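Local coordinates for protein inactive glucansucrase (Lactobacillus reuteri, PDB 5JBD) that is an inactive glucansucrase of glycoside hydrolase family 70, a calcium-binding protein whose core is a barrel of parallel strands and helices, at residues K334-L339 / A382-S387; Y483-T488 / L576-D581; M651-F656 / T687-A692. All coordinates share one frame; numbering follows the deposited sequence.

In the fold
The contacts follow one another along the chain. Contacts 1 and 3 belong to the eight-stranded parallel sheet of the TIM-type barrel, with centres about 17 Å apart. Contact 1 lies at strands 340-341 and 385-388, contact 3 pairs strands 652-654 and 688-691, and strand 460-464 runs between the two sets. Their side chains meet inside this framework, where Trp386 CZ3 lies 3.8 Å from Trp690 CZ3. Contact 2 is more remote, its centre about 32 Å from that of contact 1 and about 23 Å from that of contact 3. There helix 483-496 meets the antiparallel sheet, most of which is built between barrel strands 460-464 and 652-654, so one polypeptide threads both domains.

Contact 1 of 3, residues K334-L339 / A382-S387; sequences KGNPQL and ATPNWS
Leu339 and Asn385 approach to 4.7 Å between their CA atoms, where the loop after helix 326-333 runs into strand 340-341 of the TIM-type barrel and segment 382-387 enters the neighbouring parallel strand 385-388. The approach begins just ahead of the regular pairing: the two segments share no direct hydrogen bond, and the first backbone link comes one residue on, between Pro384 and Tyr340. Helix 326-333 ends in a Schellman motif at Gly335, and Asn336 also has positive phi, so the chain turns sharply before it heads for the barrel.

A water bridges the two backbones. It donates to Gln338 O and Pro384 O and accepts from Asn336 ND2, at 2.9 Å from each, so it joins the segments where no direct bond does, and Pro384 O takes it in addition to its bond from Tyr340. The Asn336 and Pro384 side chains cross at about a right angle, with Asn336 ND2 3.6 Å from Pro384 CD. Asn332 at the helix end takes an ND2 hydrogen bond and Lys639 gives one to OD1, which fixes how the amide is turned.

Leu339 is the apolar link. Its CD2 packs 3.7 Å from Pro384 CB, while CD1 lies near Asn385 O and CB is 3.8 Å from Trp386 CD1. The indole is carried there by a first torsion of 61°, with CG between the backbone N and carbonyl carbon, and its NE1 donates a hydrogen bond to Asn320 O. Phe641 packs on both Leu339 and Pro384.

Asn385 points away from the loop and links the strand entrance to the residues before strand 460-464. Asp458 and Thr459 there bind its amide, and its ND2 reaches back in the amide plane to Thr383 O, 2.8 Å away with an N-H...O angle of 175°.

Contact 2 of 3, residues Y483-T488 / L576-D581; sequences YDAITT and LTYDAD
Tyr578 reaches from the antiparallel sheet domain to helix 483-496 on the outside of the TIM-type barrel, giving a small helix-to-sheet interface near the protein surface. Its hydroxyl settles on the first turn of the helix: OH is 3.3 Å from Ala485 N and 3.5 Å from Ala485 CB. The angle at that N-H is too poor for a hydrogen bond, so the approach is one of van der Waals packing. Further along the same ring, CE1 lies 3.9 Å from Thr488 OG1, and CD1 comes close to the methyl CG2 of that threonine. Both branches of Thr488 thus approach the CD1-CE1 flank of the phenol obliquely, one turn of helix beyond Ala485. Beside the hydroxyl, Leu576 CD1 rests against Ala485 CB at 3.9 Å, so that residues two apart in segment 576-581 both reach the same alanine.

What holds these groups is found one step further out. The first torsion of Thr488, -57°, sets OG1 beside the backbone N and turns it back down the helix, where it gives a 2.6 Å hydrogen bond to Asp484 O. That carbonyl also receives the helical bond from Thr488 N, and the two donors come to it from opposite faces of its plane. The hydroxyl that borders the ring is therefore committed to the helix backbone, and its rotation is fixed.

On the sheet side, Ile569 of strand 564-571 packs on both Leu576 and Tyr578, while Leu568 of that strand touches Thr488. Pro447 of helix 446-455 touches both Ala485 and Leu576, so a second helix borders the interface. Behind Tyr578 the chain turns away from the helix, and this turn is closed by Asp581 N, which donates to Thr577 OG1 at 2.9 Å.

Contact 3 of 3, residues M651-F656 / T687-A692; sequences MIYEDF and TDFWMA
Tyr653 and Phe689 run side by side, their ring planes inclined at 50°, on the helix-facing side of two adjacent parallel strands of the TIM-type barrel, 652-654 and 688-691, joined by a beta-alpha-beta crossover. Tyr653 CD2 lies 3.5 Å from Phe689 CE2, and Ile674 of crossover helix 670-676 packs on the phenylalanine.

Ile652, Glu654, Asp688 and Trp690 occupy the other face. Glu654 is fully extended, its CG anti to the backbone N, and lies along the indole: CG lies over the six-membered ring of Trp690, 3.7 Å from the centroid and 15° off its normal, and the carboxylate is only 10° from the ring plane. His392 binds its OE2, and Asp747 OD2 is hydrogen-bonded to the indole NE1. The edge of Phe656 is turned toward the five-membered ring of Trp690 in an offset edge-to-face pair, while Ala692 CB makes a CH-pi contact with one Phe656 face.

Regular parallel bonds join the backbones, such as Trp690 N to Tyr653 O at 2.9 Å. At the strand entrance Met651 O accepts both Thr687 N and Asp688 N. Beside it Thr687 OG1 accepts from Met651 N at 2.9 Å and donates a hydrogen bond to Asp688 OD2, 2.7 Å away.

Contact 1 of 3, residues K334-L339 / A382-S387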
# COMPACT_ATOMS: atom_id res chain seq x y z
N LYS A 334 -17.91 -16.76 6.52
CA LYS A 334 -17.82 -17.02 5.10
C LYS A 334 -17.15 -18.35 4.75
O LYS A 334 -16.97 -18.66 3.58
CB LYS A 334 -17.06 -15.86 4.41
CG LYS A 334 -17.80 -14.54 4.48
CD LYS A 334 -16.94 -13.39 3.94
CE LYS A 334 -17.70 -12.08 3.96
NZ LYS A 334 -18.86 -12.04 3.02
N GLY A 335 -16.79 -19.14 5.75
CA GLY A 335 -16.07 -20.38 5.48
C GLY A 335 -14.62 -20.20 5.08
O GLY A 335 -14.03 -21.11 4.48
N ASN A 336 -14.04 -19.05 5.43
CA ASN A 336 -12.60 -18.80 5.33
C ASN A 336 -12.04 -18.92 3.90
O ASN A 336 -11.18 -19.75 3.64
CB ASN A 336 -11.84 -19.70 6.32
CG ASN A 336 -12.38 -19.58 7.73
OD1 ASN A 336 -13.10 -20.45 8.19
ND2 ASN A 336 -12.08 -18.46 8.39
N PRO A 337 -12.53 -18.09 2.97
CA PRO A 337 -12.00 -18.08 1.61
C PRO A 337 -10.55 -17.55 1.49
O PRO A 337 -9.84 -17.90 0.53
CB PRO A 337 -12.98 -17.19 0.86
CG PRO A 337 -13.49 -16.26 1.90
CD PRO A 337 -13.60 -17.10 3.15
N GLN A 338 -10.12 -16.74 2.45
CA GLN A 338 -8.72 -16.30 2.60
C GLN A 338 -8.30 -16.38 4.07
O GLN A 338 -9.16 -16.42 4.94
CB GLN A 338 -8.56 -14.86 2.13
CG GLN A 338 -8.96 -14.63 0.67
CD GLN A 338 -10.39 -14.19 0.48
OE1 GLN A 338 -10.97 -13.49 1.33
NE2 GLN A 338 -10.96 -14.54 -0.68
N LEU A 339 -7.00 -16.36 4.33
CA LEU A 339 -6.49 -16.27 5.70
C LEU A 339 -6.66 -14.88 6.30
O LEU A 339 -6.50 -13.87 5.62
CB LEU A 339 -5.01 -16.63 5.76
CG LEU A 339 -4.57 -17.96 5.17
CD1 LEU A 339 -3.10 -18.20 5.46
CD2 LEU A 339 -5.43 -19.10 5.70
N ALA A 382 -9.28 -23.19 15.25
CA ALA A 382 -8.74 -21.83 15.24
C ALA A 382 -9.12 -21.15 13.94
O ALA A 382 -9.35 -21.80 12.92
CB ALA A 382 -7.23 -21.86 15.39
N THR A 383 -9.16 -19.82 13.97
CA THR A 383 -9.33 -19.04 12.75
C THR A 383 -8.09 -19.16 11.87
O THR A 383 -6.99 -18.77 12.32
CB THR A 383 -9.55 -17.57 13.11
OG1 THR A 383 -10.69 -17.48 13.97
CG2 THR A 383 -9.77 -16.72 11.85
N PRO A 384 -8.24 -19.70 10.62
CA PRO A 384 -7.10 -19.78 9.69
C PRO A 384 -6.45 -18.43 9.50
O PRO A 384 -7.14 -17.46 9.15
CB PRO A 384 -7.75 -20.27 8.38
CG PRO A 384 -8.93 -21.04 8.83
CD PRO A 384 -9.46 -20.30 10.02
N ASN A 385 -5.16 -18.33 9.80
CA ASN A 385 -4.53 -17.02 9.90
C ASN A 385 -3.06 -17.04 9.48
O ASN A 385 -2.43 -18.11 9.45
CB ASN A 385 -4.64 -16.45 11.32
CG ASN A 385 -3.77 -17.19 12.31
OD1 ASN A 385 -2.61 -16.84 12.52
ND2 ASN A 385 -4.32 -18.24 12.89
N TRP A 386 -2.56 -15.86 9.13
CA TRP A 386 -1.14 -15.63 8.88
C TRP A 386 -0.61 -14.58 9.87
O TRP A 386 -1.36 -13.71 10.32
CB TRP A 386 -0.83 -15.26 7.41
CG TRP A 386 -1.44 -14.02 6.84
CD1 TRP A 386 -2.77 -13.70 6.74
CD2 TRP A 386 -0.74 -12.95 6.18
NE1 TRP A 386 -2.93 -12.50 6.10
CE2 TRP A 386 -1.71 -12.02 5.73
CE3 TRP A 386 0.62 -12.70 5.92
CZ2 TRP A 386 -1.36 -10.85 5.05
CZ3 TRP A 386 0.96 -11.53 5.23
CH2 TRP A 386 -0.03 -10.62 4.82
N SER A 387 0.63 -14.75 10.29
CA SER A 387 1.20 -13.91 11.35
C SER A 387 2.60 -13.50 10.93
O SER A 387 3.21 -14.14 10.07
CB SER A 387 1.22 -14.66 12.70
OG SER A 387 1.89 -15.91 12.59
O HOH W 1 -9.59 -17.27 7.65

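Contact 2 of 3, residues Y483-T488 / L576-D581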
# COMPACT_ATOMS: atom_id res chain seq x y z
N TYR A 483 20.33 -12.96 10.02
CA TYR A 483 20.21 -14.06 9.04
C TYR A 483 20.44 -15.45 9.67
O TYR A 483 19.65 -16.38 9.45
CB TYR A 483 21.16 -13.85 7.83
CG TYR A 483 21.10 -14.97 6.79
CD1 TYR A 483 21.83 -16.16 6.96
CD2 TYR A 483 20.31 -14.85 5.64
CE1 TYR A 483 21.76 -17.18 6.04
CE2 TYR A 483 20.27 -15.87 4.70
CZ TYR A 483 20.99 -17.02 4.90
OH TYR A 483 20.96 -18.03 3.99
N ASP A 484 21.52 -15.59 10.45
CA ASP A 484 21.89 -16.91 10.97
C ASP A 484 20.82 -17.45 11.94
O ASP A 484 20.43 -18.62 11.86
CB ASP A 484 23.26 -16.89 11.65
CG ASP A 484 24.42 -16.83 10.66
OD1 ASP A 484 24.25 -17.13 9.46
OD2 ASP A 484 25.53 -16.49 11.10
N ALA A 485 20.34 -16.58 12.83
CA ALA A 485 19.34 -16.97 13.80
C ALA A 485 18.03 -17.36 13.13
O ALA A 485 17.49 -18.44 13.40
CB ALA A 485 19.08 -15.84 14.79
N ILE A 486 17.56 -16.50 12.23
CA ILE A 486 16.24 -16.72 11.62
C ILE A 486 16.25 -17.96 10.72
O ILE A 486 15.32 -18.78 10.81
CB ILE A 486 15.72 -15.47 10.90
CG1 ILE A 486 15.60 -14.31 11.90
CG2 ILE A 486 14.37 -15.75 10.25
CD1 ILE A 486 15.38 -12.95 11.29
N THR A 487 17.30 -18.13 9.91
CA THR A 487 17.39 -19.30 9.01
C THR A 487 17.58 -20.61 9.76
O THR A 487 17.05 -21.65 9.36
CB THR A 487 18.47 -19.14 7.92
OG1 THR A 487 19.75 -18.89 8.52
CG2 THR A 487 18.11 -18.00 6.99
N THR A 488 18.33 -20.58 10.87
CA THR A 488 18.40 -21.74 11.76
C THR A 488 16.99 -22.16 12.23
O THR A 488 16.63 -23.33 12.20
CB THR A 488 19.34 -21.49 12.95
OG1 THR A 488 20.63 -21.15 12.44
CG2 THR A 488 19.49 -22.72 13.83
N LEU A 576 24.42 -15.20 20.46
CA LEU A 576 23.82 -16.54 20.40
C LEU A 576 24.90 -17.54 20.02
O LEU A 576 25.86 -17.17 19.36
CB LEU A 576 22.71 -16.59 19.35
CG LEU A 576 21.51 -15.67 19.56
CD1 LEU A 576 20.60 -15.70 18.34
CD2 LEU A 576 20.75 -16.07 20.81
N THR A 577 24.72 -18.80 20.40
CA THR A 577 25.59 -19.90 19.95
C THR A 577 24.74 -21.05 19.40
O THR A 577 23.61 -21.29 19.88
CB THR A 577 26.53 -20.44 21.07
OG1 THR A 577 27.33 -21.50 20.54
CG2 THR A 577 25.77 -20.98 22.25
N TYR A 578 25.28 -21.73 18.38
CA TYR A 578 24.61 -22.84 17.67
C TYR A 578 25.29 -24.18 17.93
O TYR A 578 24.85 -25.20 17.40
CB TYR A 578 24.55 -22.52 16.15
CG TYR A 578 23.95 -21.17 15.92
CD1 TYR A 578 22.57 -20.99 15.99
CD2 TYR A 578 24.75 -20.03 15.70
CE1 TYR A 578 21.99 -19.73 15.83
CE2 TYR A 578 24.17 -18.76 15.53
CZ TYR A 578 22.78 -18.63 15.59
OH TYR A 578 22.15 -17.40 15.45
N ASP A 579 26.36 -24.18 18.74
CA ASP A 579 27.04 -25.41 19.16
C ASP A 579 27.36 -25.40 20.65
O ASP A 579 28.37 -25.97 21.07
CB ASP A 579 28.30 -25.66 18.30
CG ASP A 579 29.33 -24.51 18.39
OD1 ASP A 579 29.00 -23.41 18.88
OD2 ASP A 579 30.48 -24.71 17.93
N ALA A 580 26.51 -24.74 21.45
CA ALA A 580 26.67 -24.67 22.91
C ALA A 580 28.07 -24.19 23.33
O ALA A 580 28.68 -24.74 24.24
CB ALA A 580 26.36 -26.03 23.53
N ASP A 581 28.55 -23.15 22.65
CA ASP A 581 29.86 -22.56 22.94
C ASP A 581 29.68 -21.36 23.88
O ASP A 581 29.09 -20.34 23.50
CB ASP A 581 30.56 -22.14 21.65
CG ASP A 581 32.03 -21.76 21.86
OD1 ASP A 581 32.56 -22.01 22.96
OD2 ASP A 581 32.66 -21.22 20.92

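Contact 3 of 3, residues M651-F656 / T687-A692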
# COMPACT_ATOMS: atom_id res chain seq x y z
N MET A 651 4.65 -21.87 5.12
CA MET A 651 5.36 -20.68 5.56
C MET A 651 5.49 -19.70 4.38
O MET A 651 5.95 -20.07 3.30
CB MET A 651 6.75 -21.03 6.10
CG MET A 651 7.59 -19.82 6.45
SD MET A 651 9.02 -20.23 7.47
CE MET A 651 10.00 -21.09 6.28
N ILE A 652 5.08 -18.46 4.64
CA ILE A 652 5.09 -17.38 3.68
C ILE A 652 6.42 -16.60 3.79
O ILE A 652 6.99 -16.49 4.88
CB ILE A 652 3.89 -16.42 3.90
CG1 ILE A 652 2.58 -17.18 3.62
CG2 ILE A 652 3.99 -15.19 3.00
CD1 ILE A 652 1.36 -16.53 4.23
N TYR A 653 6.91 -16.08 2.66
CA TYR A 653 8.07 -15.18 2.62
C TYR A 653 7.72 -13.90 1.87
O TYR A 653 7.32 -13.97 0.70
CB TYR A 653 9.24 -15.88 1.94
CG TYR A 653 10.52 -15.08 1.86
CD1 TYR A 653 11.20 -14.71 3.02
CD2 TYR A 653 11.07 -14.72 0.63
CE1 TYR A 653 12.40 -13.99 2.96
CE2 TYR A 653 12.26 -13.99 0.55
CZ TYR A 653 12.93 -13.64 1.71
OH TYR A 653 14.11 -12.93 1.64
N GLU A 654 7.80 -12.75 2.55
CA GLU A 654 7.60 -11.45 1.92
C GLU A 654 8.89 -11.10 1.20
O GLU A 654 9.93 -10.94 1.85
CB GLU A 654 7.24 -10.34 2.94
CG GLU A 654 7.04 -8.99 2.25
CD GLU A 654 6.49 -7.87 3.13
OE1 GLU A 654 6.48 -7.97 4.36
OE2 GLU A 654 6.06 -6.86 2.54
N ASP A 655 8.84 -10.96 -0.12
CA ASP A 655 10.07 -10.88 -0.93
C ASP A 655 10.66 -9.48 -1.15
O ASP A 655 11.64 -9.34 -1.88
CB ASP A 655 9.86 -11.59 -2.28
CG ASP A 655 9.32 -10.68 -3.38
OD1 ASP A 655 8.69 -9.63 -3.10
OD2 ASP A 655 9.54 -11.05 -4.56
N PHE A 656 10.06 -8.45 -0.57
CA PHE A 656 10.46 -7.08 -0.88
C PHE A 656 10.44 -6.15 0.32
O PHE A 656 9.87 -6.48 1.38
CB PHE A 656 9.56 -6.50 -1.97
CG PHE A 656 8.17 -6.13 -1.51
CD1 PHE A 656 7.19 -7.10 -1.35
CD2 PHE A 656 7.83 -4.80 -1.29
CE1 PHE A 656 5.91 -6.76 -0.94
CE2 PHE A 656 6.55 -4.45 -0.87
CZ PHE A 656 5.58 -5.44 -0.70
N THR A 687 7.28 -22.25 1.68
CA THR A 687 6.33 -22.94 0.80
C THR A 687 5.53 -21.98 -0.09
O THR A 687 5.02 -22.39 -1.14
CB THR A 687 5.34 -23.79 1.62
OG1 THR A 687 4.53 -22.93 2.42
CG2 THR A 687 6.06 -24.80 2.52
N ASP A 688 5.42 -20.72 0.34
CA ASP A 688 4.56 -19.73 -0.31
C ASP A 688 5.31 -18.41 -0.43
O ASP A 688 5.68 -17.81 0.59
CB ASP A 688 3.27 -19.58 0.49
CG ASP A 688 2.37 -20.79 0.35
OD1 ASP A 688 1.63 -20.88 -0.67
OD2 ASP A 688 2.43 -21.68 1.24
N PHE A 689 5.52 -17.97 -1.66
CA PHE A 689 6.38 -16.82 -1.98
C PHE A 689 5.51 -15.62 -2.32
O PHE A 689 4.84 -15.61 -3.37
CB PHE A 689 7.32 -17.20 -3.13
CG PHE A 689 8.59 -16.38 -3.22
CD1 PHE A 689 8.64 -15.25 -4.01
CD2 PHE A 689 9.74 -16.77 -2.54
CE1 PHE A 689 9.81 -14.50 -4.10
CE2 PHE A 689 10.91 -16.03 -2.63
CZ PHE A 689 10.95 -14.90 -3.41
N TRP A 690 5.49 -14.62 -1.43
CA TRP A 690 4.72 -13.40 -1.63
C TRP A 690 5.59 -12.43 -2.44
O TRP A 690 6.63 -11.93 -1.97
CB TRP A 690 4.27 -12.81 -0.28
CG TRP A 690 3.79 -11.39 -0.22
CD1 TRP A 690 3.40 -10.59 -1.26
CD2 TRP A 690 3.65 -10.60 0.96
NE1 TRP A 690 3.04 -9.35 -0.80
CE2 TRP A 690 3.18 -9.32 0.56
CE3 TRP A 690 3.87 -10.84 2.32
CZ2 TRP A 690 2.95 -8.28 1.47
CZ3 TRP A 690 3.64 -9.81 3.23
CH2 TRP A 690 3.17 -8.55 2.80
N MET A 691 5.14 -12.17 -3.67
CA MET A 691 5.82 -11.24 -4.58
C MET A 691 5.21 -9.84 -4.50
O MET A 691 3.99 -9.68 -4.38
CB MET A 691 5.77 -11.76 -6.01
CG MET A 691 6.39 -13.13 -6.15
SD MET A 691 7.10 -13.55 -7.75
CE MET A 691 8.50 -12.44 -7.72
N ALA A 692 6.08 -8.85 -4.57
CA ALA A 692 5.69 -7.45 -4.56
C ALA A 692 4.64 -7.15 -5.62
O ALA A 692 4.60 -7.83 -6.65
CB ALA A 692 6.91 -6.57 -4.78